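Long-range contacts in cytosolic phospholipase A2 delta (PDB 5IZ5), which hydrolyses glycerophospholipids at the sn-2 position in a calcium-dependent manner, preferring linoleic acid there and releasing a lysophospholipid and a free fatty acid: residues B[34-39]-B[137-142]; B[224-229]-B[241-246]; B[656-661]-B[688-693]. The protein carries 3 engineered substitutions. All blocks are in the same frame, centred on the assembly; numbering follows the deposited sequence.

Contact 1: residues B[34-39]-B[137-142]; sequences EARNLR and ELDVEF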
loop_
_atom_site.group_PDB
_atom_site.type_symbol
_atom_site.label_atom_id
_atom_site.label_comp_id
_atom_site.label_asym_id
_atom_site.label_seq_id
_atom_site.Cartn_x
_atom_site.Cartn_y
_atom_site.Cartn_z
ATOM N N GLU B 34 21.643 3.428 -36.927
ATOM C CA GLU B 34 22.701 4.401 -36.681
ATOM C C GLU B 34 22.197 5.546 -35.821
ATOM O O GLU B 34 20.989 5.711 -35.637
ATOM C CB GLU B 34 23.221 4.961 -38.008
ATOM C CG GLU B 34 22.195 5.772 -38.789
ATOM C CD GLU B 34 22.767 6.366 -40.060
ATOM O OE1 GLU B 34 23.229 5.594 -40.923
ATOM O OE2 GLU B 34 22.746 7.607 -40.203
ATOM N N ALA B 35 23.137 6.335 -35.309
ATOM C CA ALA B 35 22.819 7.549 -34.571
ATOM C C ALA B 35 23.684 8.703 -35.072
ATOM O O ALA B 35 24.728 8.481 -35.690
ATOM C CB ALA B 35 23.023 7.336 -33.079
ATOM N N ARG B 36 23.241 9.929 -34.804
ATOM C CA ARG B 36 23.943 11.130 -35.260
ATOM C C ARG B 36 24.004 12.205 -34.179
ATOM O O ARG B 36 23.091 12.328 -33.359
ATOM C CB ARG B 36 23.244 11.715 -36.488
ATOM C CG ARG B 36 23.306 10.852 -37.737
ATOM C CD ARG B 36 22.446 11.440 -38.844
ATOM N NE ARG B 36 21.025 11.422 -38.491
ATOM C CZ ARG B 36 20.184 10.415 -38.730
ATOM N NH1 ARG B 36 20.596 9.308 -39.341
ATOM N NH2 ARG B 36 18.912 10.519 -38.356
ATOM N N ASN B 37 25.087 12.978 -34.203
ATOM C CA ASN B 37 25.262 14.155 -33.349
ATOM C C ASN B 37 25.363 13.832 -31.860
ATOM O O ASN B 37 24.885 14.595 -31.029
ATOM C CB ASN B 37 24.138 15.176 -33.588
ATOM C CG ASN B 37 23.872 15.416 -35.063
ATOM O OD1 ASN B 37 24.799 15.606 -35.846
ATOM N ND2 ASN B 37 22.601 15.407 -35.449
ATOM N N LEU B 38 25.985 12.708 -31.518
ATOM C CA LEU B 38 26.167 12.356 -30.110
ATOM C C LEU B 38 27.266 13.216 -29.476
ATOM O O LEU B 38 28.172 13.679 -30.154
ATOM C CB LEU B 38 26.521 10.878 -29.956
ATOM C CG LEU B 38 25.519 9.847 -30.482
ATOM C CD1 LEU B 38 26.048 8.447 -30.214
ATOM C CD2 LEU B 38 24.139 10.021 -29.860
ATOM N N ARG B 39 27.165 13.411 -28.166
ATOM C CA ARG B 39 28.095 14.241 -27.395
ATOM C C ARG B 39 29.458 13.570 -27.190
ATOM O O ARG B 39 29.518 12.377 -26.912
ATOM C CB ARG B 39 27.471 14.530 -26.031
ATOM C CG ARG B 39 26.085 15.178 -26.114
ATOM C CD ARG B 39 26.147 16.638 -26.533
ATOM N NE ARG B 39 26.847 17.430 -25.531
ATOM C CZ ARG B 39 27.272 18.681 -25.697
ATOM N NH1 ARG B 39 27.088 19.327 -26.847
ATOM N NH2 ARG B 39 27.897 19.295 -24.700
ATOM N N GLU B 137 20.072 12.125 -32.828
ATOM C CA GLU B 137 19.063 11.292 -33.508
ATOM C C GLU B 137 19.449 9.819 -33.570
ATOM O O GLU B 137 20.622 9.497 -33.739
ATOM C CB GLU B 137 18.814 11.792 -34.933
ATOM C CG GLU B 137 18.264 13.207 -35.002
ATOM C CD GLU B 137 17.905 13.651 -36.410
ATOM O OE1 GLU B 137 18.123 12.886 -37.377
ATOM O OE2 GLU B 137 17.398 14.781 -36.549
ATOM N N LEU B 138 18.448 8.942 -33.451
ATOM C CA LEU B 138 18.632 7.489 -33.535
ATOM C C LEU B 138 17.684 6.904 -34.588
ATOM O O LEU B 138 16.464 7.052 -34.480
ATOM C CB LEU B 138 18.331 6.841 -32.175
ATOM C CG LEU B 138 18.942 5.480 -31.786
ATOM C CD1 LEU B 138 17.980 4.699 -30.898
ATOM C CD2 LEU B 138 19.352 4.615 -32.968
ATOM N N ASP B 139 18.243 6.235 -35.596
ATOM C CA ASP B 139 17.435 5.566 -36.626
ATOM C C ASP B 139 17.237 4.093 -36.303
ATOM O O ASP B 139 18.205 3.357 -36.104
ATOM C CB ASP B 139 18.089 5.685 -38.004
ATOM C CG ASP B 139 17.970 7.073 -38.592
ATOM O OD1 ASP B 139 17.265 7.932 -38.011
ATOM O OD2 ASP B 139 18.592 7.303 -39.649
ATOM N N VAL B 140 15.975 3.676 -36.262
ATOM C CA VAL B 140 15.608 2.294 -35.965
ATOM C C VAL B 140 14.496 1.861 -36.912
ATOM O O VAL B 140 13.687 2.689 -37.340
ATOM C CB VAL B 140 15.099 2.151 -34.512
ATOM C CG1 VAL B 140 14.881 0.686 -34.149
ATOM C CG2 VAL B 140 16.072 2.798 -33.534
ATOM N N GLU B 141 14.452 0.572 -37.235
ATOM C CA GLU B 141 13.302 0.012 -37.956
ATOM C C GLU B 141 12.675 -1.168 -37.234
ATOM O O GLU B 141 13.374 -2.002 -36.650
ATOM C CB GLU B 141 13.595 -0.306 -39.422
ATOM C CG GLU B 141 15.035 -0.580 -39.807
ATOM C CD GLU B 141 15.220 -0.692 -41.313
ATOM O OE1 GLU B 141 14.293 -0.332 -42.070
ATOM O OE2 GLU B 141 16.299 -1.146 -41.745
ATOM N N PHE B 142 11.345 -1.215 -37.288
ATOM C CA PHE B 142 10.556 -2.219 -36.589
ATOM C C PHE B 142 9.749 -3.051 -37.571
ATOM O O PHE B 142 9.089 -2.505 -38.453
ATOM C CB PHE B 142 9.579 -1.541 -35.626
ATOM C CG PHE B 142 10.242 -0.706 -34.576
ATOM C CD1 PHE B 142 10.642 -1.277 -33.379
ATOM C CD2 PHE B 142 10.463 0.652 -34.782
ATOM C CE1 PHE B 142 11.251 -0.502 -32.407
ATOM C CE2 PHE B 142 11.074 1.431 -33.816
ATOM C CZ PHE B 142 11.468 0.853 -32.625
#
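R36 and E137 face each other in an antiparallel strand pair, a contact of backbone hydrogen bonds overlaid by a network of salt bridges, where strand 21-36 ends against the start of strand 137-146. Over 34-36 and 137-142 the strands run at 162° to each other. R36 N gives a bond to E137 O (2.9 Å) and E137 N returns one to R36 O, which makes R36 and E137 a hydrogen-bonded pair. One step further in, A35 and L138 form the non-hydrogen-bonded pair, both side chains buried on the opposite face from R36; there A35 rests on I96 of strand 91-98. Such two-layered packing of antiparallel sheets is the beta sandwich of the C2 domain, the module that carries this enzyme to membranes when calcium binds. On the other face, the R36 chain bends at chi3 (-65°) and brings its guanidinium among three carboxylates. NH2 reaches E137 OE1 at 2.7 Å, close to the guanidinium plane and nearly straight at 170°, although the E137 carboxylate itself stands almost perpendicular to that plane. D139 is held end-on by two nitrogens: NH1 lies 2.9 Å from OD2 and NH2 3.1 Å from OD1, both arriving from above the carboxylate plane. T127 of strand 124-129 also bonds D139 OD1. From its own strand, E34 OE2 meets R36 NH1 at 2.9 Å in a more bent bond. With a leucine in place of R36, E34 and D139, whose OE2 and OD2 are 4.2 Å apart, would probably repel each other without the shared cation, and E137 OE1 would lose its charged mate. The main chain adds one more link, D139 N to E34 O at 2.8 Å.

Contact 2: residues B[224-229]-B[241-246]; sequences SGRLRS and AGYLTV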
loop_
_atom_site.group_PDB
_atom_site.type_symbol
_atom_site.label_atom_id
_atom_site.label_comp_id
_atom_site.label_asym_id
_atom_site.label_seq_id
_atom_site.Cartn_x
_atom_site.Cartn_y
_atom_site.Cartn_z
ATOM N N SER B 224 22.036 -21.785 -18.378
ATOM C CA SER B 224 23.459 -22.112 -18.451
ATOM C C SER B 224 23.965 -22.575 -17.090
ATOM O O SER B 224 23.561 -22.041 -16.055
ATOM C CB SER B 224 24.267 -20.920 -18.946
ATOM O OG SER B 224 24.299 -19.892 -17.979
ATOM N N GLY B 225 24.844 -23.576 -17.107
ATOM C CA GLY B 225 25.368 -24.198 -15.895
ATOM C C GLY B 225 26.873 -24.383 -15.968
ATOM O O GLY B 225 27.416 -24.743 -17.016
ATOM N N ARG B 226 27.547 -24.154 -14.847
ATOM C CA ARG B 226 28.994 -24.333 -14.791
ATOM C C ARG B 226 29.488 -24.513 -13.360
ATOM O O ARG B 226 28.829 -24.096 -12.396
ATOM C CB ARG B 226 29.739 -23.182 -15.470
ATOM C CG ARG B 226 29.483 -21.811 -14.859
ATOM C CD ARG B 226 30.743 -20.962 -14.799
ATOM N NE ARG B 226 30.948 -20.199 -16.033
ATOM C CZ ARG B 226 31.913 -20.405 -16.937
ATOM N NH1 ARG B 226 32.817 -21.377 -16.804
ATOM N NH2 ARG B 226 31.969 -19.614 -18.004
ATOM N N LEU B 227 30.654 -25.139 -13.245
ATOM C CA LEU B 227 31.312 -25.354 -11.962
ATOM C C LEU B 227 32.557 -24.487 -11.855
ATOM O O LEU B 227 33.371 -24.453 -12.775
ATOM C CB LEU B 227 31.694 -26.827 -11.806
ATOM C CG LEU B 227 30.848 -27.778 -10.950
ATOM C CD1 LEU B 227 29.599 -27.154 -10.346
ATOM C CD2 LEU B 227 30.495 -29.031 -11.740
ATOM N N ARG B 228 32.691 -23.797 -10.724
ATOM C CA ARG B 228 33.843 -22.940 -10.441
ATOM C C ARG B 228 34.546 -23.369 -9.156
ATOM O O ARG B 228 33.900 -23.851 -8.214
ATOM C CB ARG B 228 33.399 -21.486 -10.291
ATOM C CG ARG B 228 33.662 -20.624 -11.518
ATOM C CD ARG B 228 32.813 -19.355 -11.526
ATOM N NE ARG B 228 32.440 -18.975 -12.888
ATOM C CZ ARG B 228 31.682 -17.926 -13.204
ATOM N NH1 ARG B 228 31.213 -17.114 -12.256
ATOM N NH2 ARG B 228 31.393 -17.680 -14.478
ATOM N N SER B 229 35.865 -23.157 -9.126
ATOM C CA SER B 229 36.681 -23.366 -7.931
ATOM C C SER B 229 37.685 -22.218 -7.766
ATOM O O SER B 229 37.861 -21.394 -8.673
ATOM C CB SER B 229 37.413 -24.707 -7.988
ATOM O OG SER B 229 38.586 -24.622 -8.776
ATOM N N ALA B 241 36.466 -24.878 -16.129
ATOM C CA ALA B 241 35.686 -25.851 -16.890
ATOM C C ALA B 241 34.652 -25.175 -17.777
ATOM O O ALA B 241 34.193 -24.073 -17.481
ATOM C CB ALA B 241 34.991 -26.824 -15.959
ATOM N N GLY B 242 34.274 -25.857 -18.853
ATOM C CA GLY B 242 33.302 -25.328 -19.784
ATOM C C GLY B 242 31.903 -25.293 -19.196
ATOM O O GLY B 242 31.567 -26.090 -18.317
ATOM N N TYR B 243 31.091 -24.360 -19.677
ATOM C CA TYR B 243 29.700 -24.271 -19.250
ATOM C C TYR B 243 28.792 -24.974 -20.244
ATOM O O TYR B 243 29.103 -25.073 -21.433
ATOM C CB TYR B 243 29.266 -22.811 -19.075
ATOM C CG TYR B 243 29.128 -22.064 -20.381
ATOM C CD1 TYR B 243 27.974 -22.171 -21.152
ATOM C CD2 TYR B 243 30.157 -21.259 -20.850
ATOM C CE1 TYR B 243 27.850 -21.498 -22.357
ATOM C CE2 TYR B 243 30.044 -20.582 -22.051
ATOM C CZ TYR B 243 28.888 -20.704 -22.799
ATOM O OH TYR B 243 28.770 -20.037 -23.992
ATOM N N LEU B 244 27.671 -25.474 -19.745
ATOM C CA LEU B 244 26.666 -26.095 -20.582
ATOM C C LEU B 244 25.433 -25.217 -20.644
ATOM O O LEU B 244 25.082 -24.570 -19.662
ATOM C CB LEU B 244 26.315 -27.474 -20.041
ATOM C CG LEU B 244 25.046 -27.759 -19.233
ATOM C CD1 LEU B 244 24.967 -29.257 -19.002
ATOM C CD2 LEU B 244 25.004 -27.035 -17.894
ATOM N N THR B 245 24.774 -25.212 -21.796
ATOM C CA THR B 245 23.538 -24.454 -21.970
ATOM C C THR B 245 22.420 -25.335 -22.493
ATOM O O THR B 245 22.634 -26.148 -23.383
ATOM C CB THR B 245 23.688 -23.229 -22.893
ATOM O OG1 THR B 245 22.387 -22.694 -23.163
ATOM C CG2 THR B 245 24.346 -23.563 -24.216
ATOM N N VAL B 246 21.231 -25.154 -21.925
ATOM C CA VAL B 246 20.030 -25.831 -22.377
ATOM C C VAL B 246 19.046 -24.763 -22.857
ATOM O O VAL B 246 18.595 -23.936 -22.059
ATOM C CB VAL B 246 19.398 -26.647 -21.240
ATOM C CG1 VAL B 246 18.101 -27.296 -21.704
ATOM C CG2 VAL B 246 20.374 -27.704 -20.752
HETATM O O HOH W 1 31.612 -26.271 -15.527
#
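R226 and Y243 both set CG between the backbone N and the carbonyl carbon (chi1 60° and 71°), and R226 bends again at chi2 and chi3, which folds its guanidinium over the CB of Y243. This is the edge of a four-stranded antiparallel sheet, where strand 221-228 pairs with the outermost strand 244-248 in what is probably a second C2 domain of the enzyme. Y243 CB lies 4.2 Å above the centre of the guanidinium plane, while the aromatic ring is turned 60° from that plane; R226 CB and Y243 CB touch at 3.7 Å. Two backbone bonds of 2.8 Å, G225 N to L244 O and L244 N to G225 O, make G225 and L244 a hydrogen-bonded pair. L244 CD2 lies against G225 CA at 3.5 Å, where a side chain on the glycine would collide with it. L244 also packs on M259 and V261 of strand 255-263. On the A241 side of Y243 the two chains diverge and direct pairing gives way to a water, which accepts from L227 N at 2.7 Å and donates to G242 O at 2.8 Å.

Contact 3: residues B[656-661]-B[688-693]; sequences INTSSP and QQTELY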
loop_
_atom_site.group_PDB
_atom_site.type_symbol
_atom_site.label_atom_id
_atom_site.label_comp_id
_atom_site.label_asym_id
_atom_site.label_seq_id
_atom_site.Cartn_x
_atom_site.Cartn_y
_atom_site.Cartn_z
ATOM N N ILE B 656 -3.619 13.380 2.839
ATOM C CA ILE B 656 -5.014 13.786 3.093
ATOM C C ILE B 656 -5.636 13.043 4.264
ATOM O O ILE B 656 -5.652 11.808 4.281
ATOM C CB ILE B 656 -5.939 13.523 1.887
ATOM C CG1 ILE B 656 -5.407 14.211 0.626
ATOM C CG2 ILE B 656 -7.344 14.019 2.210
ATOM C CD1 ILE B 656 -6.214 13.940 -0.630
ATOM N N ASN B 657 -6.234 13.803 5.181
ATOM C CA ASN B 657 -6.673 13.275 6.467
ATOM C C ASN B 657 -8.065 12.645 6.419
ATOM O O ASN B 657 -8.958 13.033 7.182
ATOM C CB ASN B 657 -6.622 14.391 7.517
ATOM C CG ASN B 657 -6.792 13.881 8.935
ATOM O OD1 ASN B 657 -6.468 12.735 9.249
ATOM N ND2 ASN B 657 -7.299 14.742 9.809
ATOM N N THR B 658 -8.220 11.638 5.556
ATOM C CA THR B 658 -9.491 10.943 5.378
ATOM C C THR B 658 -9.304 9.438 5.159
ATOM O O THR B 658 -8.303 8.996 4.579
ATOM C CB THR B 658 -10.270 11.506 4.175
ATOM O OG1 THR B 658 -11.569 10.907 4.123
ATOM C CG2 THR B 658 -9.536 11.240 2.842
ATOM N N SER B 659 -10.274 8.659 5.631
ATOM C CA SER B 659 -10.315 7.221 5.366
ATOM C C SER B 659 -11.371 6.886 4.309
ATOM O O SER B 659 -11.734 5.728 4.138
ATOM C CB SER B 659 -10.558 6.444 6.668
ATOM O OG SER B 659 -11.814 6.736 7.231
ATOM N N SER B 660 -11.810 7.900 3.565
ATOM C CA SER B 660 -12.935 7.782 2.635
ATOM C C SER B 660 -12.749 6.886 1.402
ATOM O O SER B 660 -13.722 6.305 0.922
ATOM C CB SER B 660 -13.371 9.177 2.171
ATOM O OG SER B 660 -12.329 9.841 1.481
ATOM N N PRO B 661 -11.518 6.764 0.879
ATOM C CA PRO B 661 -11.353 5.924 -0.320
ATOM C C PRO B 661 -11.925 4.499 -0.205
ATOM O O PRO B 661 -12.443 3.955 -1.184
ATOM C CB PRO B 661 -9.836 5.883 -0.511
ATOM C CG PRO B 661 -9.367 7.150 0.103
ATOM C CD PRO B 661 -10.244 7.378 1.296
ATOM N N GLN B 688 -13.891 18.545 2.691
ATOM C CA GLN B 688 -13.844 19.352 1.461
ATOM C C GLN B 688 -12.810 18.863 0.460
ATOM O O GLN B 688 -13.072 18.834 -0.751
ATOM C CB GLN B 688 -13.595 20.827 1.782
ATOM C CG GLN B 688 -14.826 21.503 2.347
ATOM C CD GLN B 688 -14.628 22.973 2.646
ATOM O OE1 GLN B 688 -13.617 23.376 3.228
ATOM N NE2 GLN B 688 -15.593 23.786 2.244
ATOM N N GLN B 689 -11.647 18.463 0.967
ATOM C CA GLN B 689 -10.604 17.939 0.108
ATOM C C GLN B 689 -11.089 16.635 -0.478
ATOM O O GLN B 689 -10.921 16.407 -1.679
ATOM C CB GLN B 689 -9.322 17.681 0.887
ATOM C CG GLN B 689 -8.792 18.889 1.658
ATOM C CD GLN B 689 -7.281 18.973 1.645
ATOM O OE1 GLN B 689 -6.637 18.771 2.674
ATOM N NE2 GLN B 689 -6.705 19.253 0.479
ATOM N N THR B 690 -11.703 15.782 0.354
ATOM C CA THR B 690 -12.239 14.522 -0.178
ATOM C C THR B 690 -13.295 14.786 -1.251
ATOM O O THR B 690 -13.328 14.083 -2.245
ATOM C CB THR B 690 -12.719 13.437 0.834
ATOM O OG1 THR B 690 -14.046 13.018 0.486
ATOM C CG2 THR B 690 -12.677 13.877 2.264
ATOM N N GLU B 691 -14.140 15.801 -1.067
ATOM C CA GLU B 691 -15.158 16.126 -2.075
ATOM C C GLU B 691 -14.518 16.514 -3.409
ATOM O O GLU B 691 -14.932 16.038 -4.463
ATOM C CB GLU B 691 -16.082 17.251 -1.609
ATOM C CG GLU B 691 -17.264 17.450 -2.573
ATOM C CD GLU B 691 -17.063 18.588 -3.553
ATOM O OE1 GLU B 691 -16.673 19.692 -3.118
ATOM O OE2 GLU B 691 -17.308 18.374 -4.765
ATOM N N LEU B 692 -13.523 17.395 -3.358
ATOM C CA LEU B 692 -12.762 17.770 -4.557
ATOM C C LEU B 692 -12.096 16.560 -5.191
ATOM O O LEU B 692 -12.129 16.382 -6.409
ATOM C CB LEU B 692 -11.659 18.781 -4.217
ATOM C CG LEU B 692 -11.639 20.094 -5.023
ATOM C CD1 LEU B 692 -10.385 20.905 -4.726
ATOM C CD2 LEU B 692 -11.724 19.828 -6.523
ATOM N N TYR B 693 -11.482 15.740 -4.346
ATOM C CA TYR B 693 -10.808 14.521 -4.776
ATOM C C TYR B 693 -11.788 13.604 -5.521
ATOM O O TYR B 693 -11.475 13.127 -6.611
ATOM C CB TYR B 693 -10.204 13.848 -3.542
ATOM C CG TYR B 693 -9.165 12.771 -3.770
ATOM C CD1 TYR B 693 -7.831 13.101 -4.023
ATOM C CD2 TYR B 693 -9.494 11.427 -3.654
ATOM C CE1 TYR B 693 -6.866 12.120 -4.199
ATOM C CE2 TYR B 693 -8.538 10.441 -3.826
ATOM C CZ TYR B 693 -7.228 10.790 -4.098
ATOM O OH TYR B 693 -6.291 9.798 -4.260
#
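I656 and Y693 meet obliquely, the CD1 methyl of the isoleucine lying 3.9 Å from CD1 of the tyrosine ring and a little further from CE1. They join the loop 656-661 to helix 685-696 in the alpha/beta hydrolase catalytic domain, just beyond D651, probably the proton acceptor. The I656 side chain is about 9 Å from that of D651, and that of T658 about 11 Å from the side chain of S365, the nucleophile. I656 reaches the helix with an extended outer arm, chi2 177°, while its other branch, CG2, lies more loosely beside Q689 CB at 4.4 Å. With CG opposite its own backbone N (chi1 -165°), Y693 carries its ring across to the I656 methyl. The ring's far end is fixed by a hydrogen bond from W484 to the tyrosine OH, and R697 makes a cation-pi contact with the ring.

One turn back along the helix, T690 turns its side chain toward T658 and S660. Its CG2 methyl meets T658, whose side chain crosses it at a slant, with 3.7 Å between that methyl and T658 OG1. S660 comes to T690 at CB instead, its OG also 3.7 Å away. T658 OG1 and S660 OG are hydrogen-bonded to one another at 2.9 Å, and T690 meets both mainly through carbon. No hydrogen bond crosses between loop and helix, and the join rests on van der Waals contact. Behind the loop, N657 and S659 face the other way, bonding G333 N and A331 O respectively; G333 lies next to G334, one of the substrate-binding residues. T690 OG1, buried by the contact, has no hydrogen-bond partner in the model, and its nearest atom on the loop is S660 OG at 3.7 Å.

How the contacts relate
From the N terminus, contact 1 comes first: it joins strand 21-36 to strand 137-146 and so closes a long, strand-rich excursion through the N-terminal C2 domain. Contact 2 follows, closing a short connection, partly unmodelled, between strands 221-228 and 244-248 of what is probably a second C2 domain. Contact 3 lies far along the chain in the catalytic domain, where the loop after strand 649-650 is brought back against helix 685-696. The three are in series, so none nests in or crosses another. None touches another either: nearest atoms are about 26 Å apart for contacts 1 and 2, and about 45 Å for contacts 2 and 3, which lie on opposite sides of the chain's centre.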